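Local coordinates for protein prephenate dehydratase (Arthrobacter aurescens, PDB 3MWB) that probably catalyses the conversion of prephenate to phenylpyruvate, with loss of water and carbon dioxide, in phenylalanine biosynthesis, and binds L-phenylalanine, at residues Cys37-Val40 / Asn41-Leu44; Gln117-Leu120 / Trp121-His125; Ile219-Gln222 / Phe223-Gly227; Arg269-Pro272 / Ala273-Phe276. All coordinates share one frame; numbering follows the deposited sequence.

Interaction 1: residues Cys37-Val40 / Asn41-Leu44; sequences CTNV and NTAL
Asn39 and Thr42 set their side chains at about a right angle where helix 40-48 begins, and the carboxamide oxygen of Asn39 is the point on which they meet. As the N-cap residue, Asn39 holds CG between its own backbone N and carbonyl carbon (chi1 57°), a turn that carries OD1 forward over the first helical turn. There OD1 takes the backbone amide of Thr42, with OD1 to N 2.8 Å and the donor almost in line with the side-chain C=O bond. The same oxygen accepts from the Thr42 hydroxyl, OG1 to OD1 2.9 Å, but this donor stands above the amide plane, not on a lone pair. Two bonds from one residue thus fix the rotation of the carboxamide and occupy an amide that has no earlier helical carbonyl to meet. With an alanine here the acceptor is gone, and Thr42 N and its hydroxyl would probably lose this partner, weakening the start of the helix. Behind the cap, the Cys37 side chain lies over the backbone of Ala43, SG to CA 3.7 Å, while Val40 and Leu44 run side by side and point the same way, Val40 CG1 meeting Leu44 CD1 at 3.9 Å. The arrangement is a classical N-cap joining strand 33-37 to helix 40-48. Val40 and Leu44 pack inward against strand 54-60 and helix 67-73, Cys37 bonds through its backbone to Phe11 and Gly13, and Asn41 rests on Arg119 of the second subunit.

Interaction 2: residues Gln117-Leu120 / Trp121-His125; sequences QCRL and WVDEH
From the N-cap Cys118 onward the backbone winds into the short helix 119-125, with successive i to i+4 bonds from Val122 N to Cys118 O, Asp123 N to Arg119 O and Glu124 N to Leu120 O, the first of them 3.1 Å long. Arg119 and Asp123, one turn apart along the helix, form a salt bridge. Arg119 NH2 gives a hydrogen bond to Asp123 OD1 at 3.0 Å, with an N-H...O angle of 164°. The carboxylate oxygen lies in the guanidinium plane, at its edge, and receives the bond on its syn lone pair, the side facing OD2. The two flat groups are steeply turned, their planes 78° apart, so a single N-H carries the bond and the groups do not pair side by side. The arginine chain has to fold to get there: bends at chi2 (-48°) and chi3 bring the guanidinium round to the Asp123 carboxylate, although the side chain first leaves the backbone pointing away from residues 121-125. A leucine in its place would probably leave the Asp123 carboxylate without its positive mate and the helix surface without this cross-turn link. Val122 makes a quieter contact, its CG2 lying 3.5 Å from Cys118 O. Cys118 is the N-cap residue, yet the amide of Leu120 is taken by Asp176 from a separate part of the chain. Cys118 packs on Phe92 and Trp121 on Ile174, which seats the helix on neighbouring loops, while Arg119 also touches Thr42 of the second subunit.

Interaction 3: residues Ile219-Gln222 / Phe223-Gly227; sequences ILDQ and FASRG
Arg226 reaches back one turn and, with one nitrogen, grips Gln222 twice: NH1 bonds to the main-chain Gln222 O at 3.0 Å and to the side-chain Gln222 OE1 at 2.9 Å. The two acceptors are met differently. Gln222 O lies in the guanidinium plane and offers a lone pair, whereas NH1 stands above the amide plane of OE1. Gln222 bends at chi2 (-51°) to bring OE1 alongside the extended arginine, the amide and guanidinium planes 45° apart. The partner of Arg226 NE is Asp262, through a salt bridge. Asp221 O is doubly held as well, receiving Ser225 N and Ser225 OG, each at 2.8 Å, from opposite faces of its plane. Gly227, with positive phi, completes a Schellman motif that ends the helix, Val228 N bonding to Phe223 O and Gly227 N to Ala224 O. Arg226 N turns to Phe223 O, so Gln222 O is met by the arginine side chain instead. Helix 215-224 lies over the ACT-domain sheet: Phe223 packs on strands 200-207, 230-237 and 245-252 and on Leu267 of helix 258-270, while Leu220 meets Leu220 of the second subunit.

Interaction 4: residues Arg269-Pro272 / Ala273-Phe276; sequences RISP and ATRF
Thr274 turns OG1 to lie beside its own backbone N, opposite the carbonyl carbon (chi1 -69°), which points the hydroxyl back at Ser271, and the Ser271 torsion (chi1 -172°) places OG anti to the backbone N, where it meets water 1 and Pro207 O. The meeting point of the two residues is Ser271 O. It accepts from Thr274 OG1 at 2.8 Å, a donor lying in the carbonyl plane, and from Thr274 N at 3.0 Å, a donor well above that plane. The backbone bond closes the type I beta turn from Ser271 to Thr274, and the hydroxyl doubles it, so both the main chain and the side chain of Thr274 are tied to one oxygen. Pro272 occupies the second position of the turn with phi of -61°, a value its ring readily allows. Water 1 donates a hydrogen bond to Ser271 OG at 2.7 Å and accepts from Ala273 N at 2.8 Å, so it bridges the serine side chain and the Ala273 amide. The turn is a compact connection between helix 258-270 and strand 275-281, an outermost strand, within this chain, of the antiparallel ACT-domain sheet. Ser271 and Thr274 pack on Val206 of the adjacent strand 200-207, Ile270 leans on helix 215-224, and Thr274 and Phe276 meet Trp305 and Ile309 of the third subunit.

The four contacts illustrate how short-range bonds start helices (interactions 1 and 2), end one (interaction 3) and close a turn (interaction 4). Interactions 1 and 2 lie in the prephenate dehydratase region, centres 32 Å apart; Asn41 of interaction 1 packs on Arg119 of the second subunit, and Arg119 of interaction 2 on Thr42 of that subunit. Interactions 3 and 4 are neighbours in the ACT portion, centres 15 Å apart: Gln222 NE2 lies 3.5 Å from Ile270 CD1, and the like-charged Arg226 NH2 and Arg269 NH2 approach to 3.7 Å. Both touch the third subunit. Interaction 3 is nearer to bound phenylalanine, the Leu220 side chain about 6 Å from it, against about 12 Å for Ser271.

Interaction 1: residues Cys37-Val40 / Asn41-Leu44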
loop_
_atom_site.group_PDB
_atom_site.type_symbol
_atom_site.label_atom_id
_atom_site.label_comp_id
_atom_site.label_asym_id
_atom_site.label_seq_id
_atom_site.Cartn_x
_atom_site.Cartn_y
_atom_site.Cartn_z
ATOM N N CYS A 37 9.912 28.235 33.844
ATOM C CA CYS A 37 9.907 26.946 34.520
ATOM C C CYS A 37 11.205 26.232 34.233
ATOM O O CYS A 37 11.795 26.425 33.178
ATOM C CB CYS A 37 8.715 26.095 34.090
ATOM S SG CYS A 37 7.148 26.796 34.577
ATOM N N THR A 38 11.625 25.415 35.195
ATOM C CA THR A 38 12.876 24.656 35.149
ATOM C C THR A 38 12.995 23.808 33.885
ATOM O O THR A 38 14.052 23.766 33.254
ATOM C CB THR A 38 12.966 23.687 36.357
ATOM O OG1 THR A 38 12.979 24.430 37.582
ATOM C CG2 THR A 38 14.221 22.859 36.278
ATOM N N ASN A 39 11.923 23.092 33.553
ATOM C CA ASN A 39 11.934 22.211 32.388
ATOM C C ASN A 39 10.597 22.180 31.670
ATOM O O ASN A 39 9.614 22.776 32.129
ATOM C CB ASN A 39 12.457 20.796 32.754
ATOM C CG ASN A 39 11.670 20.140 33.863
ATOM O OD1 ASN A 39 10.464 20.315 33.971
ATOM N ND2 ASN A 39 12.359 19.361 34.703
ATOM N N VAL A 40 10.574 21.520 30.514
ATOM C CA VAL A 40 9.346 21.383 29.762
ATOM C C VAL A 40 8.215 20.719 30.560
ATOM O O VAL A 40 7.074 21.193 30.495
ATOM C CB VAL A 40 9.592 20.680 28.383
ATOM C CG1 VAL A 40 8.312 20.087 27.832
ATOM C CG2 VAL A 40 10.202 21.694 27.413
ATOM N N ASN A 41 8.509 19.642 31.295
ATOM C CA ASN A 41 7.443 18.983 32.035
ATOM C C ASN A 41 6.812 19.917 33.062
ATOM O O ASN A 41 5.594 20.008 33.132
ATOM C CB ASN A 41 7.865 17.673 32.703
ATOM C CG ASN A 41 6.644 16.841 33.135
ATOM O OD1 ASN A 41 5.814 16.442 32.293
ATOM N ND2 ASN A 41 6.502 16.616 34.444
ATOM N N THR A 42 7.645 20.627 33.824
ATOM C CA THR A 42 7.173 21.596 34.815
ATOM C C THR A 42 6.316 22.677 34.170
ATOM O O THR A 42 5.287 23.074 34.738
ATOM C CB THR A 42 8.348 22.210 35.601
ATOM O OG1 THR A 42 8.994 21.169 36.344
ATOM C CG2 THR A 42 7.854 23.259 36.601
ATOM N N ALA A 43 6.721 23.141 32.984
ATOM C CA ALA A 43 5.917 24.132 32.247
ATOM C C ALA A 43 4.522 23.587 31.957
ATOM O O ALA A 43 3.504 24.272 32.178
ATOM C CB ALA A 43 6.614 24.564 30.929
ATOM N N LEU A 44 4.473 22.360 31.443
ATOM C CA LEU A 44 3.202 21.745 31.048
ATOM C C LEU A 44 2.353 21.343 32.251
ATOM O O LEU A 44 1.119 21.436 32.219
ATOM C CB LEU A 44 3.449 20.544 30.128
ATOM C CG LEU A 44 4.074 20.875 28.751
ATOM C CD1 LEU A 44 4.419 19.600 27.979
ATOM C CD2 LEU A 44 3.170 21.738 27.885
#

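Interaction 2: residues Gln117-Leu120 / Trp121-His125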
loop_
_atom_site.group_PDB
_atom_site.type_symbol
_atom_site.label_atom_id
_atom_site.label_comp_id
_atom_site.label_asym_id
_atom_site.label_seq_id
_atom_site.Cartn_x
_atom_site.Cartn_y
_atom_site.Cartn_z
ATOM N N GLN A 117 26.768 26.411 16.418
ATOM C CA GLN A 117 26.288 27.230 15.304
ATOM C C GLN A 117 27.035 28.540 15.135
ATOM O O GLN A 117 26.685 29.309 14.256
ATOM C CB GLN A 117 24.834 27.613 15.513
ATOM C CG GLN A 117 23.849 26.498 15.455
ATOM C CD GLN A 117 22.466 27.047 15.592
ATOM O OE1 GLN A 117 21.993 27.787 14.725
ATOM N NE2 GLN A 117 21.810 26.719 16.693
ATOM N N CYS A 118 27.999 28.824 16.005
ATOM C CA CYS A 118 28.761 30.068 15.932
ATOM C C CYS A 118 30.229 29.836 15.611
ATOM O O CYS A 118 31.048 30.743 15.740
ATOM C CB CYS A 118 28.623 30.864 17.233
ATOM S SG CYS A 118 26.962 31.510 17.470
ATOM N N ARG A 119 30.538 28.624 15.163
ATOM C CA ARG A 119 31.901 28.221 14.833
ATOM C C ARG A 119 32.646 29.142 13.883
ATOM O O ARG A 119 33.812 29.451 14.126
ATOM C CB ARG A 119 31.920 26.782 14.292
ATOM C CG ARG A 119 31.509 25.736 15.339
ATOM C CD ARG A 119 32.261 25.962 16.663
ATOM N NE ARG A 119 33.699 25.985 16.435
ATOM C CZ ARG A 119 34.457 24.899 16.277
ATOM N NH1 ARG A 119 33.921 23.682 16.362
ATOM N NH2 ARG A 119 35.761 25.030 16.051
ATOM N N LEU A 120 31.985 29.575 12.810
ATOM C CA LEU A 120 32.663 30.309 11.733
ATOM C C LEU A 120 33.258 31.615 12.241
ATOM O O LEU A 120 34.456 31.869 12.088
ATOM C CB LEU A 120 31.719 30.586 10.560
ATOM C CG LEU A 120 31.315 29.403 9.684
ATOM C CD1 LEU A 120 30.135 29.785 8.781
ATOM C CD2 LEU A 120 32.500 28.881 8.874
ATOM N N TRP A 121 32.403 32.426 12.853
ATOM C CA TRP A 121 32.799 33.691 13.442
ATOM C C TRP A 121 33.830 33.503 14.559
ATOM O O TRP A 121 34.862 34.170 14.569
ATOM C CB TRP A 121 31.560 34.408 13.974
ATOM C CG TRP A 121 31.808 35.828 14.296
ATOM C CD1 TRP A 121 31.583 36.903 13.486
ATOM C CD2 TRP A 121 32.350 36.345 15.512
ATOM N NE1 TRP A 121 31.938 38.059 14.132
ATOM C CE2 TRP A 121 32.417 37.744 15.376
ATOM C CE3 TRP A 121 32.781 35.759 16.709
ATOM C CZ2 TRP A 121 32.898 38.570 16.389
ATOM C CZ3 TRP A 121 33.262 36.583 17.713
ATOM C CH2 TRP A 121 33.317 37.971 17.544
ATOM N N VAL A 122 33.560 32.599 15.497
ATOM C CA VAL A 122 34.498 32.373 16.600
ATOM C C VAL A 122 35.890 31.921 16.122
ATOM O O VAL A 122 36.883 32.514 16.526
ATOM C CB VAL A 122 33.917 31.423 17.697
ATOM C CG1 VAL A 122 35.009 30.964 18.655
ATOM C CG2 VAL A 122 32.795 32.120 18.467
ATOM N N ASP A 123 35.961 30.899 15.263
ATOM C CA ASP A 123 37.262 30.436 14.727
ATOM C C ASP A 123 38.036 31.564 14.039
ATOM O O ASP A 123 39.267 31.611 14.097
ATOM C CB ASP A 123 37.093 29.311 13.704
ATOM C CG ASP A 123 36.625 28.013 14.314
ATOM O OD1 ASP A 123 36.543 27.885 15.559
ATOM O OD2 ASP A 123 36.331 27.097 13.524
ATOM N N GLU A 124 37.305 32.439 13.358
ATOM C CA GLU A 124 37.921 33.516 12.590
ATOM C C GLU A 124 38.419 34.636 13.494
ATOM O O GLU A 124 39.560 35.065 13.373
ATOM C CB GLU A 124 36.947 34.057 11.541
ATOM C CG GLU A 124 37.469 35.255 10.757
ATOM C CD GLU A 124 38.615 34.909 9.810
ATOM O OE1 GLU A 124 38.795 33.713 9.492
ATOM O OE2 GLU A 124 39.338 35.837 9.385
ATOM N N HIS A 125 37.568 35.075 14.419
ATOM C CA HIS A 125 37.840 36.269 15.207
ATOM C C HIS A 125 38.341 36.013 16.621
ATOM O O HIS A 125 39.000 36.878 17.189
ATOM C CB HIS A 125 36.615 37.185 15.215
ATOM C CG HIS A 125 36.205 37.624 13.848
ATOM N ND1 HIS A 125 37.028 38.367 13.031
ATOM C CD2 HIS A 125 35.075 37.396 13.141
ATOM C CE1 HIS A 125 36.418 38.589 11.880
ATOM N NE2 HIS A 125 35.231 38.012 11.924
#

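Interaction 3: residues Ile219-Gln222 / Phe223-Gly227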
loop_
_atom_site.group_PDB
_atom_site.type_symbol
_atom_site.label_atom_id
_atom_site.label_comp_id
_atom_site.label_asym_id
_atom_site.label_seq_id
_atom_site.Cartn_x
_atom_site.Cartn_y
_atom_site.Cartn_z
ATOM N N ILE A 219 -0.626 3.238 9.318
ATOM C CA ILE A 219 -1.010 4.482 10.007
ATOM C C ILE A 219 -0.891 5.692 9.065
ATOM O O ILE A 219 -1.791 6.547 8.987
ATOM C CB ILE A 219 -0.177 4.672 11.306
ATOM C CG1 ILE A 219 -0.626 3.666 12.374
ATOM C CG2 ILE A 219 -0.299 6.105 11.835
ATOM C CD1 ILE A 219 0.430 3.416 13.500
ATOM N N LEU A 220 0.197 5.748 8.311
ATOM C CA LEU A 220 0.417 6.858 7.380
ATOM C C LEU A 220 -0.593 6.890 6.221
ATOM O O LEU A 220 -0.994 7.975 5.770
ATOM C CB LEU A 220 1.854 6.862 6.878
ATOM C CG LEU A 220 2.877 7.173 7.993
ATOM C CD1 LEU A 220 4.157 7.719 7.431
ATOM C CD2 LEU A 220 2.315 8.165 9.026
ATOM N N ASP A 221 -1.037 5.710 5.794
ATOM C CA ASP A 221 -2.019 5.591 4.729
ATOM C C ASP A 221 -3.334 6.286 5.071
ATOM O O ASP A 221 -4.015 6.749 4.165
ATOM C CB ASP A 221 -2.291 4.126 4.356
ATOM C CG ASP A 221 -2.890 3.988 2.963
ATOM O OD1 ASP A 221 -2.292 4.515 2.010
ATOM O OD2 ASP A 221 -3.962 3.348 2.812
ATOM N N GLN A 222 -3.678 6.374 6.360
ATOM C CA GLN A 222 -4.886 7.101 6.757
ATOM C C GLN A 222 -4.848 8.544 6.238
ATOM O O GLN A 222 -5.857 9.042 5.750
ATOM C CB GLN A 222 -5.106 7.068 8.266
ATOM C CG GLN A 222 -5.256 5.673 8.860
ATOM C CD GLN A 222 -6.282 4.821 8.131
ATOM O OE1 GLN A 222 -7.418 5.234 7.912
ATOM N NE2 GLN A 222 -5.875 3.610 7.758
ATOM N N PHE A 223 -3.676 9.182 6.305
ATOM C CA PHE A 223 -3.454 10.513 5.733
ATOM C C PHE A 223 -3.270 10.477 4.206
ATOM O O PHE A 223 -3.940 11.211 3.486
ATOM C CB PHE A 223 -2.264 11.202 6.409
ATOM C CG PHE A 223 -2.491 11.527 7.875
ATOM C CD1 PHE A 223 -3.424 12.480 8.250
ATOM C CD2 PHE A 223 -1.761 10.886 8.864
ATOM C CE1 PHE A 223 -3.647 12.781 9.601
ATOM C CE2 PHE A 223 -1.973 11.173 10.205
ATOM C CZ PHE A 223 -2.902 12.132 10.578
ATOM N N ALA A 224 -2.377 9.615 3.715
ATOM C CA ALA A 224 -2.031 9.617 2.295
ATOM C C ALA A 224 -3.213 9.263 1.387
ATOM O O ALA A 224 -3.409 9.912 0.361
ATOM C CB ALA A 224 -0.817 8.705 2.016
ATOM N N SER A 225 -4.003 8.252 1.769
ATOM C CA SER A 225 -5.170 7.827 0.969
ATOM C C SER A 225 -6.305 8.871 0.908
ATOM O O SER A 225 -7.207 8.730 0.090
ATOM C CB SER A 225 -5.723 6.483 1.476
ATOM O OG SER A 225 -6.428 6.653 2.685
ATOM N N ARG A 226 -6.251 9.893 1.781
ATOM C CA ARG A 226 -7.241 10.957 1.820
ATOM C C ARG A 226 -6.651 12.323 1.421
ATOM O O ARG A 226 -7.216 13.375 1.712
ATOM C CB ARG A 226 -7.886 11.005 3.206
ATOM C CG ARG A 226 -8.768 9.757 3.513
ATOM C CD ARG A 226 -9.161 9.754 4.959
ATOM N NE ARG A 226 -9.985 8.607 5.310
ATOM C CZ ARG A 226 -9.543 7.452 5.800
ATOM N NH1 ARG A 226 -8.249 7.258 6.010
ATOM N NH2 ARG A 226 -10.417 6.486 6.104
ATOM N N GLY A 227 -5.491 12.290 0.779
ATOM C CA GLY A 227 -4.849 13.494 0.257
ATOM C C GLY A 227 -4.281 14.430 1.311
ATOM O O GLY A 227 -4.133 15.625 1.046
#

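Interaction 4: residues Arg269-Pro272 / Ala273-Phe276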
loop_
_atom_site.group_PDB
_atom_site.type_symbol
_atom_site.label_atom_id
_atom_site.label_comp_id
_atom_site.label_asym_id
_atom_site.label_seq_id
_atom_site.Cartn_x
_atom_site.Cartn_y
_atom_site.Cartn_z
ATOM N N ARG A 269 -9.485 3.869 14.683
ATOM C CA ARG A 269 -9.809 2.459 14.453
ATOM C C ARG A 269 -8.573 1.562 14.622
ATOM O O ARG A 269 -8.651 0.533 15.292
ATOM C CB ARG A 269 -10.529 2.253 13.105
ATOM C CG ARG A 269 -11.952 2.844 13.090
ATOM C CD ARG A 269 -12.764 2.524 11.829
ATOM N NE ARG A 269 -12.102 2.855 10.559
ATOM C CZ ARG A 269 -12.257 3.996 9.894
ATOM N NH1 ARG A 269 -13.029 4.967 10.383
ATOM N NH2 ARG A 269 -11.637 4.170 8.733
ATOM N N ILE A 270 -7.442 1.964 14.055
ATOM C CA ILE A 270 -6.176 1.190 14.159
ATOM C C ILE A 270 -5.607 1.233 15.580
ATOM O O ILE A 270 -5.075 0.226 16.101
ATOM C CB ILE A 270 -5.084 1.755 13.222
ATOM C CG1 ILE A 270 -5.460 1.575 11.750
ATOM C CG2 ILE A 270 -3.701 1.095 13.489
ATOM C CD1 ILE A 270 -4.625 2.492 10.825
ATOM N N SER A 271 -5.732 2.412 16.187
ATOM C CA SER A 271 -5.117 2.706 17.465
ATOM C C SER A 271 -6.061 3.599 18.302
ATOM O O SER A 271 -5.954 4.833 18.263
ATOM C CB SER A 271 -3.769 3.403 17.225
ATOM O OG SER A 271 -3.038 3.554 18.432
ATOM N N PRO A 272 -6.979 2.978 19.064
ATOM C CA PRO A 272 -7.971 3.731 19.858
ATOM C C PRO A 272 -7.388 4.674 20.926
ATOM O O PRO A 272 -8.090 5.589 21.388
ATOM C CB PRO A 272 -8.806 2.623 20.530
ATOM C CG PRO A 272 -8.608 1.422 19.690
ATOM C CD PRO A 272 -7.232 1.523 19.094
ATOM N N ALA A 273 -6.136 4.459 21.335
ATOM C CA ALA A 273 -5.505 5.384 22.268
ATOM C C ALA A 273 -4.820 6.582 21.597
ATOM O O ALA A 273 -4.051 7.282 22.245
ATOM C CB ALA A 273 -4.527 4.647 23.220
ATOM N N THR A 274 -5.091 6.820 20.313
ATOM C CA THR A 274 -4.572 8.016 19.610
ATOM C C THR A 274 -4.922 9.303 20.373
ATOM O O THR A 274 -6.048 9.458 20.866
ATOM C CB THR A 274 -5.073 8.073 18.139
ATOM O OG1 THR A 274 -4.459 7.010 17.401
ATOM C CG2 THR A 274 -4.716 9.384 17.461
ATOM N N ARG A 275 -3.944 10.203 20.489
ATOM C CA ARG A 275 -4.157 11.467 21.163
ATOM C C ARG A 275 -4.276 12.551 20.105
ATOM O O ARG A 275 -3.463 12.632 19.166
ATOM C CB ARG A 275 -2.993 11.796 22.091
ATOM C CG ARG A 275 -2.782 10.800 23.215
ATOM C CD ARG A 275 -1.474 11.062 23.919
ATOM N NE ARG A 275 -1.474 12.304 24.700
ATOM C CZ ARG A 275 -1.796 12.381 25.995
ATOM N NH1 ARG A 275 -2.166 11.304 26.661
ATOM N NH2 ARG A 275 -1.751 13.546 26.626
ATOM N N PHE A 276 -5.302 13.372 20.260
ATOM C CA PHE A 276 -5.458 14.537 19.401
ATOM C C PHE A 276 -4.785 15.747 20.055
ATOM O O PHE A 276 -5.129 16.127 21.191
ATOM C CB PHE A 276 -6.935 14.801 19.099
ATOM C CG PHE A 276 -7.167 16.013 18.230
ATOM C CD1 PHE A 276 -6.933 15.970 16.851
ATOM C CD2 PHE A 276 -7.638 17.197 18.797
ATOM C CE1 PHE A 276 -7.148 17.068 16.054
ATOM C CE2 PHE A 276 -7.859 18.308 17.998
ATOM C CZ PHE A 276 -7.615 18.246 16.627
HETATM O O HOH W 1 -4.115 2.586 20.750
HETATM O O HOH W 2 -8.284 8.037 21.483
#